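Local coordinates for Ac-ASP-7 (Ancylostoma caninum, PDB 3S6S), which is of unknown function, a secreted hookworm protein of the SCP/TAPS (CAP) family that probably takes part in host-parasite interactions, at residues I5-S10 / A114-C119; D23-G28 / E94-F99; Q31-G36 / P43-Y48; K62-P67 / D135-Y140. All coordinates share one frame; numbering follows the deposited sequence.

Contact 1: residues I5-S10 / A114-C119; sequences IDNQGS and ATRFGC
Asn7 and Arg116 have their CA atoms 8.9 Å apart, about two strand spacings, because strand 51-53 runs between strand 6-7 and strand 116-123. Backbone pairing across the contact is therefore excluded, and side chains alone make it, at the surface and with a modest 85 Å² buried between 5-10 and 114-119. Arg116 provides most of the reach. Its CG lies between the backbone N and the carbonyl carbon, chi1 52°, and the chain then runs extended before bending at chi3, which carries the guanidinium over Val51 of the intervening strand to the edge strand. There NH1 of Arg116 donates to OD1 of Asn7 at 3.1 Å, with an N-H...O angle of 148°, so the bond is moderately bent. The same oxygen stands 3.5 Å from Arg116 NH2, placing it at the edge of the guanidinium, near its plane. The amide of Asn7 is steeply inclined to that plane.

All three strands run parallel in this part of the mixed sheet, the central layer of the alpha-beta-alpha sandwich of CAP proteins. Strand 6-7 is one of its two edge strands, its main chain bonded to Tyr52 and Cys54.

Gln8 approaches from another direction. Its chain, bent at chi2, brings OE1 to 3.4 Å from Arg116 NH1, oblique to the guanidinium, while its amide plane is only 7° from parallel to that group. Arg116 NH1 has a stronger partner in Asp53, whose OD2 forms a salt bridge with it; this carboxylate on the middle strand probably biases the guanidinium toward its present position.

Contact 2: residues D23-G28 / E94-F99; sequences DTFHNG and EILETF
Phe25 projects from helix 16-34 toward helix 88-99 and meets Leu96 and Phe99, residues three positions apart and so close to one turn. The CA atoms of Phe25 and Leu96 are 7.7 Å apart, a separation that leaves room for a layer of side chains between the two helices. With CG anti to the backbone N, chi1 171°, the Phe25 ring extends into that layer.

Phe25 and Leu96 pass alongside each other in opposite directions. Leu96 CD2 lies over one face of the ring, offset toward its rim, whereas Leu96 CB comes to 4.0 Å from Phe25 CD2. At the far end of the ring, Phe25 CE2 is 3.4 Å from the main-chain atom Leu96 O, so an aromatic C-H group rests close to a helix carbonyl.

Phe99 comes obliquely to the CE1 and CZ corner of the ring: Phe25 CE1 is 3.9 Å from Phe99 CD1. The ring centroids are 5.9 Å apart and the planes are inclined at 40°. Phe99 continues the layer inward to Phe80 on strand 76-83 and to Met106 and Val109 on helix 103-110. These helices thus cover one face of the central sheet in the alpha-beta-alpha sandwich. On the turn of Phe25, the neighbouring His26 uses NE2 to bond Tyr140 OH on that sheet.

No hydrogen bond joins 23-28 to 94-99, and most of the 191 Å² they bury comes from Phe25, Leu96 and Phe99. The contact probably rests mainly on dispersion and the burial of hydrocarbon surface, with little directional bonding.

Contact 3: residues Q31-G36 / P43-Y48; sequences QRIAKG and PAREMY
Gly36 CA comes 3.4 Å from Ala44 N where the loop containing 43-48 returns past the Schellman motif that ends helix 16-34. Gly36, with phi 57°, is the C-prime residue of that motif: its N bonds Ile33 O at 2.7 Å, and Glu37 N reaches back to Arg32 O.

One backbone hydrogen bond crosses the contact. Arg45 N donates to Ala34 O at 3.0 Å, with the donor tilted from the carbonyl plane, so the loop takes up a carbonyl of the last helical residue. Ala44 CB also lies close to that oxygen.

Apolar contacts fill the adjacent surface. Ala34 CB meets Met47 CB at 3.6 Å, while Met47, bent at chi2 and chi3, turns its CE back to within 3.8 Å of Ile33 CG2. Further along, the loop is tied to the C-terminal region through main-chain bonds of Glu46 to Gly152 and of Met47 to Cys175.

Arg45 combines both kinds of contact. Ile33 CG2 lies over one face of its guanidinium and 3.7 Å from Arg45 CD. Bends at chi2 and chi3 fold the arginine back along its own loop, where NH1 donates to Pro43 O at 2.7 Å, in the carbonyl plane and on a lone pair, with an N-H...O angle of 153°.

Contact 4: residues K62-P67 / D135-Y140; sequences KEIKLP and DWVCVY
OD1 of Asp135 is gripped by two arginines, Arg122 through NH2 and Arg124 through NH1, while the main-chain oxygen of the same residue meets the helix: Ile64 CD1 is 4.2 Å from Asp135 O. Both arginines lie outside the two segments, and they probably hold the carboxylate at the edge of the packing of 62-67 on 135-140.

Val137 carries that packing with both of its methyls. Its CG1 faces Ile64, 3.3 Å from Ile64 CG1, a tight approach for two carbons, and the Val137 torsion is nearly eclipsed (chi1 -14°), so the exact methyl positions are doubtful. Its CG2 lies 3.8 Å from Glu63 CG, the two side chains crossing at about a right angle.

Helix 54-65 here covers one face of the central sheet of the alpha-beta-alpha sandwich. Trp136 and Cys138 point to the other face, where they touch Ile22 of helix 16-34.

Glu63 leaves the backbone with CG anti to N, chi1 174°, then bends at chi2. Only its aliphatic part touches the strand; OE2 accepts from Ala70 N and OE1 from Gly68 N, main-chain donors within the first turn of helix 69-72 and just before it.

From the N terminus, the chain leaves strand 6-7, and contact 1 closes the longest of the four loops when strand 116-123 arrives. Within that loop, helix 16-34 opens contact 2, closed by helix 88-99, and contact 3 is a short return enclosed in turn by contact 2. Contact 4 opens on helix 54-65 and closes on strand 133-140, crossing contacts 1 and 2 but following contact 3 in series. Contacts 2 and 4 engage helical layers on the two faces of the sheet and touch through His26 and Tyr140, while the Cys119-Cys138 disulfide joins contacts 1 and 4 across neighbouring strands. Contacts 3 and 4 lie about 27 Å apart between centres.

Contact 1: residues I5-S10 / A114-C119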
loop_
_atom_site.group_PDB
_atom_site.type_symbol
_atom_site.label_atom_id
_atom_site.label_comp_id
_atom_site.label_asym_id
_atom_site.label_seq_id
_atom_site.Cartn_x
_atom_site.Cartn_y
_atom_site.Cartn_z
ATOM N N ILE A 5 -2.558 7.288 8.022
ATOM C CA ILE A 5 -1.920 7.018 9.300
ATOM C C ILE A 5 -0.420 6.850 9.074
ATOM O O ILE A 5 0.049 5.889 8.428
ATOM C CB ILE A 5 -2.432 5.741 9.945
ATOM N N ASP A 6 0.322 7.780 9.649
ATOM C CA ASP A 6 1.722 7.959 9.365
ATOM C C ASP A 6 2.568 7.497 10.535
ATOM O O ASP A 6 2.261 7.806 11.681
ATOM C CB ASP A 6 1.935 9.440 9.219
ATOM C CG ASP A 6 2.759 9.778 8.053
ATOM O OD1 ASP A 6 3.973 9.431 8.086
ATOM O OD2 ASP A 6 2.185 10.414 7.127
ATOM N N ASN A 7 3.642 6.767 10.251
ATOM C CA ASN A 7 4.587 6.365 11.284
ATOM C C ASN A 7 6.005 6.637 10.813
ATOM O O ASN A 7 6.293 6.543 9.610
ATOM C CB ASN A 7 4.411 4.887 11.641
ATOM C CG ASN A 7 5.094 4.512 12.950
ATOM O OD1 ASN A 7 5.471 3.360 13.158
ATOM N ND2 ASN A 7 5.244 5.491 13.844
ATOM N N GLN A 8 6.864 7.040 11.750
ATOM C CA GLN A 8 8.296 7.171 11.498
ATOM C C GLN A 8 8.788 8.468 10.857
ATOM O O GLN A 8 8.223 9.557 11.054
ATOM C CB GLN A 8 8.781 6.011 10.629
ATOM C CG GLN A 8 9.752 5.102 11.310
ATOM C CD GLN A 8 9.077 4.195 12.289
ATOM O OE1 GLN A 8 8.731 3.058 11.956
ATOM N NE2 GLN A 8 8.872 4.683 13.511
ATOM N N GLY A 9 9.867 8.306 10.082
ATOM C CA GLY A 9 10.588 9.404 9.446
ATOM C C GLY A 9 12.040 9.073 9.085
ATOM O O GLY A 9 12.612 8.120 9.630
ATOM N N SER A 10 12.646 9.824 8.159
ATOM C CA SER A 10 11.997 10.912 7.414
ATOM C C SER A 10 12.927 11.513 6.354
ATOM O O SER A 10 13.460 12.614 6.532
ATOM C CB SER A 10 11.506 12.028 8.345
ATOM O OG SER A 10 10.451 12.735 7.727
ATOM N N ALA A 114 -0.352 -7.456 4.870
ATOM C CA ALA A 114 0.576 -6.330 4.868
ATOM C C ALA A 114 0.021 -5.288 5.842
ATOM O O ALA A 114 -1.187 -5.138 5.953
ATOM C CB ALA A 114 0.730 -5.749 3.453
ATOM N N THR A 115 0.891 -4.580 6.553
ATOM C CA THR A 115 0.442 -3.622 7.563
ATOM C C THR A 115 1.090 -2.253 7.445
ATOM O O THR A 115 0.662 -1.302 8.118
ATOM C CB THR A 115 0.718 -4.115 8.995
ATOM O OG1 THR A 115 2.111 -3.985 9.291
ATOM C CG2 THR A 115 0.260 -5.547 9.186
ATOM N N ARG A 116 2.139 -2.153 6.626
ATOM C CA ARG A 116 2.757 -0.866 6.362
ATOM C C ARG A 116 3.504 -0.843 5.040
ATOM O O ARG A 116 3.896 -1.894 4.515
ATOM C CB ARG A 116 3.644 -0.393 7.527
ATOM C CG ARG A 116 4.667 -1.374 8.010
ATOM C CD ARG A 116 5.624 -0.699 8.992
ATOM N NE ARG A 116 5.194 -0.824 10.380
ATOM C CZ ARG A 116 5.435 0.091 11.323
ATOM N NH1 ARG A 116 6.093 1.209 11.022
ATOM N NH2 ARG A 116 5.003 -0.100 12.565
ATOM N N PHE A 117 3.660 0.367 4.501
ATOM C CA PHE A 117 4.322 0.583 3.233
ATOM C C PHE A 117 4.796 2.026 3.139
ATOM O O PHE A 117 4.379 2.872 3.918
ATOM C CB PHE A 117 3.379 0.273 2.060
ATOM C CG PHE A 117 2.383 1.379 1.744
ATOM C CD1 PHE A 117 1.637 1.990 2.747
ATOM C CD2 PHE A 117 2.187 1.798 0.436
ATOM C CE1 PHE A 117 0.705 2.987 2.439
ATOM C CE2 PHE A 117 1.268 2.800 0.125
ATOM C CZ PHE A 117 0.528 3.394 1.130
ATOM N N GLY A 118 5.653 2.289 2.163
ATOM C CA GLY A 118 6.060 3.624 1.801
ATOM C C GLY A 118 6.448 3.644 0.328
ATOM O O GLY A 118 6.807 2.605 -0.238
ATOM N N CYS A 119 6.366 4.818 -0.303
ATOM C CA CYS A 119 6.675 4.917 -1.726
ATOM C C CYS A 119 7.590 6.091 -2.023
ATOM O O CYS A 119 7.663 7.052 -1.264
ATOM C CB CYS A 119 5.395 5.047 -2.552
ATOM S SG CYS A 119 4.089 3.906 -2.054
#

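Contact 2: residues D23-G28 / E94-F99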
loop_
_atom_site.group_PDB
_atom_site.type_symbol
_atom_site.label_atom_id
_atom_site.label_comp_id
_atom_site.label_asym_id
_atom_site.label_seq_id
_atom_site.Cartn_x
_atom_site.Cartn_y
_atom_site.Cartn_z
ATOM N N ASP A 23 -1.549 6.701 -0.914
ATOM C CA ASP A 23 -2.093 6.146 0.310
ATOM C C ASP A 23 -3.603 5.970 0.220
ATOM O O ASP A 23 -4.142 4.960 0.676
ATOM C CB ASP A 23 -1.729 7.029 1.493
ATOM C CG ASP A 23 -2.388 6.578 2.764
ATOM O OD1 ASP A 23 -3.510 7.054 3.060
ATOM O OD2 ASP A 23 -1.790 5.731 3.453
ATOM N N THR A 24 -4.282 6.937 -0.385
ATOM C CA THR A 24 -5.734 6.846 -0.519
ATOM C C THR A 24 -6.131 5.759 -1.515
ATOM O O THR A 24 -7.076 4.998 -1.283
ATOM C CB THR A 24 -6.372 8.196 -0.915
ATOM O OG1 THR A 24 -6.198 9.144 0.156
ATOM C CG2 THR A 24 -7.849 8.015 -1.169
ATOM N N PHE A 25 -5.384 5.668 -2.610
ATOM C CA PHE A 25 -5.591 4.597 -3.567
ATOM C C PHE A 25 -5.451 3.235 -2.897
ATOM O O PHE A 25 -6.288 2.355 -3.069
ATOM C CB PHE A 25 -4.594 4.709 -4.717
ATOM C CG PHE A 25 -4.607 3.527 -5.643
ATOM C CD1 PHE A 25 -3.844 2.399 -5.360
ATOM C CD2 PHE A 25 -5.374 3.549 -6.807
ATOM C CE1 PHE A 25 -3.848 1.306 -6.212
ATOM C CE2 PHE A 25 -5.402 2.462 -7.662
ATOM C CZ PHE A 25 -4.627 1.336 -7.371
ATOM N N HIS A 26 -4.380 3.052 -2.136
ATOM C CA HIS A 26 -4.188 1.790 -1.423
ATOM C C HIS A 26 -5.282 1.514 -0.409
ATOM O O HIS A 26 -5.950 0.484 -0.478
ATOM C CB HIS A 26 -2.833 1.764 -0.710
ATOM C CG HIS A 26 -1.694 1.399 -1.606
ATOM N ND1 HIS A 26 -1.119 2.295 -2.481
ATOM C CD2 HIS A 26 -1.024 0.233 -1.765
ATOM C CE1 HIS A 26 -0.130 1.701 -3.125
ATOM N NE2 HIS A 26 -0.060 0.446 -2.717
ATOM N N ASN A 27 -5.464 2.421 0.549
ATOM C CA ASN A 27 -6.356 2.099 1.663
ATOM C C ASN A 27 -7.830 2.196 1.317
ATOM O O ASN A 27 -8.661 1.442 1.855
ATOM C CB ASN A 27 -5.981 2.872 2.931
ATOM C CG ASN A 27 -4.738 2.297 3.598
ATOM O OD1 ASN A 27 -4.672 1.086 3.884
ATOM N ND2 ASN A 27 -3.727 3.142 3.799
ATOM N N GLY A 28 -8.147 3.094 0.387
ATOM C CA GLY A 28 -9.478 3.133 -0.192
ATOM C C GLY A 28 -9.886 1.795 -0.787
ATOM O O GLY A 28 -10.992 1.305 -0.547
ATOM N N GLU A 94 -3.608 9.200 -13.004
ATOM C CA GLU A 94 -3.912 8.380 -14.173
ATOM C C GLU A 94 -3.072 7.107 -14.172
ATOM O O GLU A 94 -3.567 6.023 -14.473
ATOM C CB GLU A 94 -3.654 9.158 -15.464
ATOM C CG GLU A 94 -4.549 10.371 -15.637
ATOM C CD GLU A 94 -4.250 11.167 -16.905
ATOM O OE1 GLU A 94 -3.150 11.003 -17.493
ATOM O OE2 GLU A 94 -5.131 11.958 -17.309
ATOM N N ILE A 95 -1.795 7.259 -13.844
ATOM C CA ILE A 95 -0.889 6.122 -13.714
ATOM C C ILE A 95 -1.422 5.091 -12.727
ATOM O O ILE A 95 -1.307 3.892 -12.967
ATOM C CB ILE A 95 0.498 6.576 -13.289
ATOM C CG1 ILE A 95 1.202 7.209 -14.482
ATOM C CG2 ILE A 95 1.309 5.409 -12.751
ATOM C CD1 ILE A 95 2.494 7.877 -14.122
ATOM N N LEU A 96 -2.024 5.565 -11.635
ATOM C CA LEU A 96 -2.633 4.686 -10.634
ATOM C C LEU A 96 -3.838 3.942 -11.186
ATOM O O LEU A 96 -4.118 2.809 -10.791
ATOM C CB LEU A 96 -3.066 5.485 -9.401
ATOM C CG LEU A 96 -1.971 6.046 -8.495
ATOM C CD1 LEU A 96 -2.582 7.014 -7.521
ATOM C CD2 LEU A 96 -1.240 4.931 -7.755
ATOM N N GLU A 97 -4.577 4.578 -12.087
ATOM C CA GLU A 97 -5.691 3.874 -12.700
ATOM C C GLU A 97 -5.139 2.738 -13.561
ATOM O O GLU A 97 -5.579 1.595 -13.476
ATOM C CB GLU A 97 -6.566 4.813 -13.519
ATOM C CG GLU A 97 -7.949 4.219 -13.802
ATOM C CD GLU A 97 -8.848 5.145 -14.621
ATOM O OE1 GLU A 97 -8.701 6.384 -14.506
ATOM O OE2 GLU A 97 -9.692 4.622 -15.389
ATOM N N THR A 98 -4.142 3.051 -14.366
ATOM C CA THR A 98 -3.504 2.023 -15.163
ATOM C C THR A 98 -2.927 0.932 -14.244
ATOM O O THR A 98 -3.112 -0.253 -14.477
ATOM C CB THR A 98 -2.435 2.642 -16.081
ATOM O OG1 THR A 98 -3.088 3.486 -17.040
ATOM C CG2 THR A 98 -1.657 1.564 -16.800
ATOM N N PHE A 99 -2.273 1.366 -13.179
ATOM C CA PHE A 99 -1.686 0.487 -12.189
ATOM C C PHE A 99 -2.728 -0.465 -11.602
ATOM O O PHE A 99 -2.435 -1.635 -11.345
ATOM C CB PHE A 99 -1.075 1.354 -11.074
ATOM C CG PHE A 99 -0.447 0.572 -9.948
ATOM C CD1 PHE A 99 -0.846 0.786 -8.636
ATOM C CD2 PHE A 99 0.557 -0.362 -10.198
ATOM C CE1 PHE A 99 -0.267 0.096 -7.596
ATOM C CE2 PHE A 99 1.143 -1.063 -9.161
ATOM C CZ PHE A 99 0.731 -0.839 -7.853
#

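Contact 3: residues Q31-G36 / P43-Y48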
loop_
_atom_site.group_PDB
_atom_site.type_symbol
_atom_site.label_atom_id
_atom_site.label_comp_id
_atom_site.label_asym_id
_atom_site.label_seq_id
_atom_site.Cartn_x
_atom_site.Cartn_y
_atom_site.Cartn_z
ATOM N N GLN A 31 -10.239 -0.871 2.001
ATOM C CA GLN A 31 -11.456 -0.680 2.770
ATOM C C GLN A 31 -12.657 -1.286 2.032
ATOM O O GLN A 31 -13.465 -1.990 2.626
ATOM C CB GLN A 31 -11.688 0.807 3.065
ATOM C CG GLN A 31 -12.981 1.045 3.791
ATOM C CD GLN A 31 -13.148 2.474 4.256
ATOM O OE1 GLN A 31 -13.230 2.735 5.455
ATOM N NE2 GLN A 31 -13.211 3.403 3.312
ATOM N N ARG A 32 -12.750 -1.032 0.729
ATOM C CA ARG A 32 -13.842 -1.579 -0.072
ATOM C C ARG A 32 -13.767 -3.097 -0.171
ATOM O O ARG A 32 -14.788 -3.785 -0.145
ATOM C CB ARG A 32 -13.861 -0.946 -1.461
ATOM C CG ARG A 32 -14.262 0.520 -1.451
ATOM C CD ARG A 32 -13.624 1.272 -2.617
ATOM N NE ARG A 32 -13.690 0.509 -3.861
ATOM C CZ ARG A 32 -12.880 0.703 -4.898
ATOM N NH1 ARG A 32 -11.926 1.634 -4.838
ATOM N NH2 ARG A 32 -13.011 -0.045 -5.991
ATOM N N ILE A 33 -12.558 -3.629 -0.266
ATOM C CA ILE A 33 -12.410 -5.079 -0.300
ATOM C C ILE A 33 -12.843 -5.701 1.020
ATOM O O ILE A 33 -13.538 -6.719 1.032
ATOM C CB ILE A 33 -10.992 -5.501 -0.636
ATOM C CG1 ILE A 33 -10.607 -4.940 -2.001
ATOM C CG2 ILE A 33 -10.870 -7.025 -0.622
ATOM C CD1 ILE A 33 -9.371 -5.558 -2.573
ATOM N N ALA A 34 -12.447 -5.077 2.128
ATOM C CA ALA A 34 -12.806 -5.573 3.455
ATOM C C ALA A 34 -14.317 -5.727 3.577
ATOM O O ALA A 34 -14.812 -6.692 4.151
ATOM C CB ALA A 34 -12.284 -4.640 4.536
ATOM N N LYS A 35 -15.043 -4.765 3.032
ATOM C CA LYS A 35 -16.496 -4.780 3.104
ATOM C C LYS A 35 -17.061 -5.626 1.971
ATOM O O LYS A 35 -18.259 -5.586 1.688
ATOM C CB LYS A 35 -17.039 -3.357 3.033
ATOM C CG LYS A 35 -16.616 -2.491 4.203
ATOM C CD LYS A 35 -16.498 -1.013 3.795
ATOM C CE LYS A 35 -17.839 -0.280 3.861
ATOM N NZ LYS A 35 -17.777 1.067 3.197
ATOM N N GLY A 36 -16.178 -6.381 1.320
ATOM C CA GLY A 36 -16.559 -7.274 0.243
ATOM C C GLY A 36 -17.276 -6.597 -0.911
ATOM O O GLY A 36 -18.006 -7.256 -1.659
ATOM N N PRO A 43 -15.228 -11.851 -1.467
ATOM C CA PRO A 43 -16.028 -11.656 -0.256
ATOM C C PRO A 43 -15.328 -10.829 0.836
ATOM O O PRO A 43 -14.098 -10.717 0.859
ATOM C CB PRO A 43 -16.236 -13.088 0.238
ATOM C CG PRO A 43 -14.989 -13.780 -0.161
ATOM C CD PRO A 43 -14.622 -13.195 -1.507
ATOM N N ALA A 44 -16.136 -10.262 1.730
ATOM C CA ALA A 44 -15.654 -9.479 2.861
ATOM C C ALA A 44 -14.597 -10.249 3.622
ATOM O O ALA A 44 -14.571 -11.482 3.594
ATOM C CB ALA A 44 -16.817 -9.126 3.795
ATOM N N ARG A 45 -13.716 -9.527 4.300
ATOM C CA ARG A 45 -12.680 -10.191 5.079
ATOM C C ARG A 45 -12.035 -9.252 6.082
ATOM O O ARG A 45 -12.218 -8.032 6.028
ATOM C CB ARG A 45 -11.590 -10.754 4.162
ATOM C CG ARG A 45 -10.892 -9.697 3.320
ATOM C CD ARG A 45 -11.361 -9.779 1.873
ATOM N NE ARG A 45 -10.389 -10.486 1.048
ATOM C CZ ARG A 45 -10.668 -11.113 -0.091
ATOM N NH1 ARG A 45 -11.903 -11.152 -0.565
ATOM N NH2 ARG A 45 -9.692 -11.712 -0.753
ATOM N N GLU A 46 -11.269 -9.845 6.992
ATOM C CA GLU A 46 -10.402 -9.077 7.859
ATOM C C GLU A 46 -9.384 -8.404 6.961
ATOM O O GLU A 46 -8.815 -9.036 6.066
ATOM C CB GLU A 46 -9.709 -9.985 8.870
ATOM C CG GLU A 46 -8.737 -9.268 9.776
ATOM C CD GLU A 46 -8.214 -10.150 10.878
ATOM O OE1 GLU A 46 -8.847 -11.183 11.169
ATOM O OE2 GLU A 46 -7.165 -9.815 11.462
ATOM N N MET A 47 -9.180 -7.114 7.174
ATOM C CA MET A 47 -8.216 -6.370 6.387
ATOM C C MET A 47 -7.455 -5.408 7.296
ATOM O O MET A 47 -8.034 -4.811 8.205
ATOM C CB MET A 47 -8.929 -5.626 5.258
ATOM C CG MET A 47 -8.023 -4.780 4.361
ATOM S SD MET A 47 -7.047 -5.708 3.158
ATOM C CE MET A 47 -8.334 -6.335 2.064
ATOM N N TYR A 48 -6.151 -5.287 7.073
ATOM C CA TYR A 48 -5.359 -4.294 7.787
ATOM C C TYR A 48 -5.173 -3.106 6.893
ATOM O O TYR A 48 -4.930 -3.273 5.710
ATOM C CB TYR A 48 -4.002 -4.865 8.204
ATOM C CG TYR A 48 -4.090 -5.566 9.533
ATOM C CD1 TYR A 48 -4.841 -6.730 9.665
ATOM C CD2 TYR A 48 -3.466 -5.044 10.670
ATOM C CE1 TYR A 48 -4.957 -7.372 10.872
ATOM C CE2 TYR A 48 -3.577 -5.684 11.893
ATOM C CZ TYR A 48 -4.330 -6.855 11.981
ATOM O OH TYR A 48 -4.467 -7.516 13.169
#

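Contact 4: residues K62-P67 / D135-Y140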
loop_
_atom_site.group_PDB
_atom_site.type_symbol
_atom_site.label_atom_id
_atom_site.label_comp_id
_atom_site.label_asym_id
_atom_site.label_seq_id
_atom_site.Cartn_x
_atom_site.Cartn_y
_atom_site.Cartn_z
ATOM N N LYS A 62 15.725 3.804 -2.041
ATOM C CA LYS A 62 16.935 3.019 -2.242
ATOM C C LYS A 62 16.707 2.024 -3.378
ATOM O O LYS A 62 17.607 1.768 -4.199
ATOM C CB LYS A 62 17.321 2.256 -0.975
ATOM C CG LYS A 62 17.558 3.104 0.257
ATOM C CD LYS A 62 19.018 3.440 0.444
ATOM C CE LYS A 62 19.416 3.374 1.914
ATOM N NZ LYS A 62 18.709 4.376 2.765
ATOM N N GLU A 63 15.494 1.469 -3.406
ATOM C CA GLU A 63 15.098 0.504 -4.426
ATOM C C GLU A 63 15.128 1.115 -5.831
ATOM O O GLU A 63 15.438 0.431 -6.805
ATOM C CB GLU A 63 13.706 -0.066 -4.130
ATOM C CG GLU A 63 13.175 -0.970 -5.221
ATOM C CD GLU A 63 13.954 -2.266 -5.304
ATOM O OE1 GLU A 63 14.055 -2.849 -6.401
ATOM O OE2 GLU A 63 14.472 -2.699 -4.263
ATOM N N ILE A 64 14.792 2.399 -5.937
ATOM C CA ILE A 64 14.843 3.054 -7.234
ATOM C C ILE A 64 16.291 3.182 -7.696
ATOM O O ILE A 64 16.618 2.902 -8.848
ATOM C CB ILE A 64 14.206 4.438 -7.209
ATOM C CG1 ILE A 64 12.679 4.311 -7.185
ATOM C CG2 ILE A 64 14.637 5.217 -8.443
ATOM C CD1 ILE A 64 11.942 5.561 -6.742
ATOM N N LYS A 65 17.152 3.598 -6.784
ATOM C CA LYS A 65 18.553 3.800 -7.090
ATOM C C LYS A 65 19.271 2.463 -7.291
ATOM O O LYS A 65 20.201 2.362 -8.065
ATOM C CB LYS A 65 19.202 4.591 -5.953
ATOM C CG LYS A 65 20.229 5.587 -6.418
ATOM C CD LYS A 65 19.989 6.949 -5.791
ATOM C CE LYS A 65 20.966 7.981 -6.361
ATOM N NZ LYS A 65 20.654 9.375 -5.910
ATOM N N LEU A 66 18.823 1.431 -6.594
ATOM C CA LEU A 66 19.511 0.148 -6.646
ATOM C C LEU A 66 18.528 -1.016 -6.676
ATOM O O LEU A 66 18.270 -1.653 -5.653
ATOM C CB LEU A 66 20.465 0.003 -5.455
ATOM C CG LEU A 66 21.408 -1.190 -5.569
ATOM C CD1 LEU A 66 22.261 -1.081 -6.840
ATOM C CD2 LEU A 66 22.280 -1.273 -4.332
ATOM N N PRO A 67 17.972 -1.293 -7.858
ATOM C CA PRO A 67 16.989 -2.362 -8.028
ATOM C C PRO A 67 17.432 -3.658 -7.369
ATOM O O PRO A 67 18.543 -4.146 -7.613
ATOM C CB PRO A 67 16.923 -2.509 -9.551
ATOM C CG PRO A 67 17.143 -1.091 -10.035
ATOM C CD PRO A 67 18.187 -0.532 -9.102
ATOM N N ASP A 135 8.590 7.669 -12.334
ATOM C CA ASP A 135 8.722 6.301 -11.859
ATOM C C ASP A 135 8.506 6.226 -10.355
ATOM O O ASP A 135 9.140 6.960 -9.595
ATOM C CB ASP A 135 10.099 5.764 -12.198
ATOM C CG ASP A 135 10.307 5.625 -13.675
ATOM O OD1 ASP A 135 11.263 6.229 -14.193
ATOM O OD2 ASP A 135 9.519 4.907 -14.322
ATOM N N TRP A 136 7.610 5.336 -9.931
ATOM C CA TRP A 136 7.345 5.119 -8.508
ATOM C C TRP A 136 7.658 3.677 -8.097
ATOM O O TRP A 136 7.382 2.736 -8.843
ATOM C CB TRP A 136 5.882 5.430 -8.188
ATOM C CG TRP A 136 5.543 6.880 -8.322
ATOM C CD1 TRP A 136 5.138 7.537 -9.461
ATOM C CD2 TRP A 136 5.594 7.871 -7.290
ATOM N NE1 TRP A 136 4.928 8.870 -9.192
ATOM C CE2 TRP A 136 5.207 9.102 -7.870
ATOM C CE3 TRP A 136 5.940 7.842 -5.935
ATOM C CZ2 TRP A 136 5.145 10.288 -7.136
ATOM C CZ3 TRP A 136 5.885 9.026 -5.208
ATOM C CH2 TRP A 136 5.492 10.231 -5.812
ATOM N N VAL A 137 8.256 3.495 -6.924
ATOM C CA VAL A 137 8.134 2.196 -6.285
ATOM C C VAL A 137 7.482 2.306 -4.925
ATOM O O VAL A 137 7.646 3.297 -4.212
ATOM C CB VAL A 137 9.456 1.303 -6.266
ATOM C CG1 VAL A 137 10.523 1.823 -7.219
ATOM C CG2 VAL A 137 9.987 1.089 -4.863
ATOM N N CYS A 138 6.697 1.285 -4.598
ATOM C CA CYS A 138 6.230 1.078 -3.237
ATOM C C CYS A 138 6.841 -0.190 -2.655
ATOM O O CYS A 138 7.051 -1.208 -3.342
ATOM C CB CYS A 138 4.712 1.029 -3.161
ATOM S SG CYS A 138 3.945 2.591 -3.612
ATOM N N VAL A 139 7.132 -0.082 -1.371
ATOM C CA VAL A 139 7.735 -1.126 -0.586
ATOM C C VAL A 139 6.781 -1.436 0.564
ATOM O O VAL A 139 6.243 -0.527 1.226
ATOM C CB VAL A 139 9.125 -0.677 -0.055
ATOM C CG1 VAL A 139 9.493 -1.446 1.193
ATOM C CG2 VAL A 139 10.195 -0.814 -1.161
ATOM N N TYR A 140 6.560 -2.728 0.772
ATOM C CA TYR A 140 5.596 -3.212 1.740
ATOM C C TYR A 140 6.295 -4.098 2.749
ATOM O O TYR A 140 7.277 -4.753 2.426
ATOM C CB TYR A 140 4.502 -3.993 1.031
ATOM C CG TYR A 140 3.879 -3.221 -0.106
ATOM C CD1 TYR A 140 4.576 -3.021 -1.288
ATOM C CD2 TYR A 140 2.594 -2.693 -0.000
ATOM C CE1 TYR A 140 4.022 -2.327 -2.328
ATOM C CE2 TYR A 140 2.031 -1.993 -1.049
ATOM C CZ TYR A 140 2.755 -1.818 -2.207
ATOM O OH TYR A 140 2.226 -1.125 -3.254
#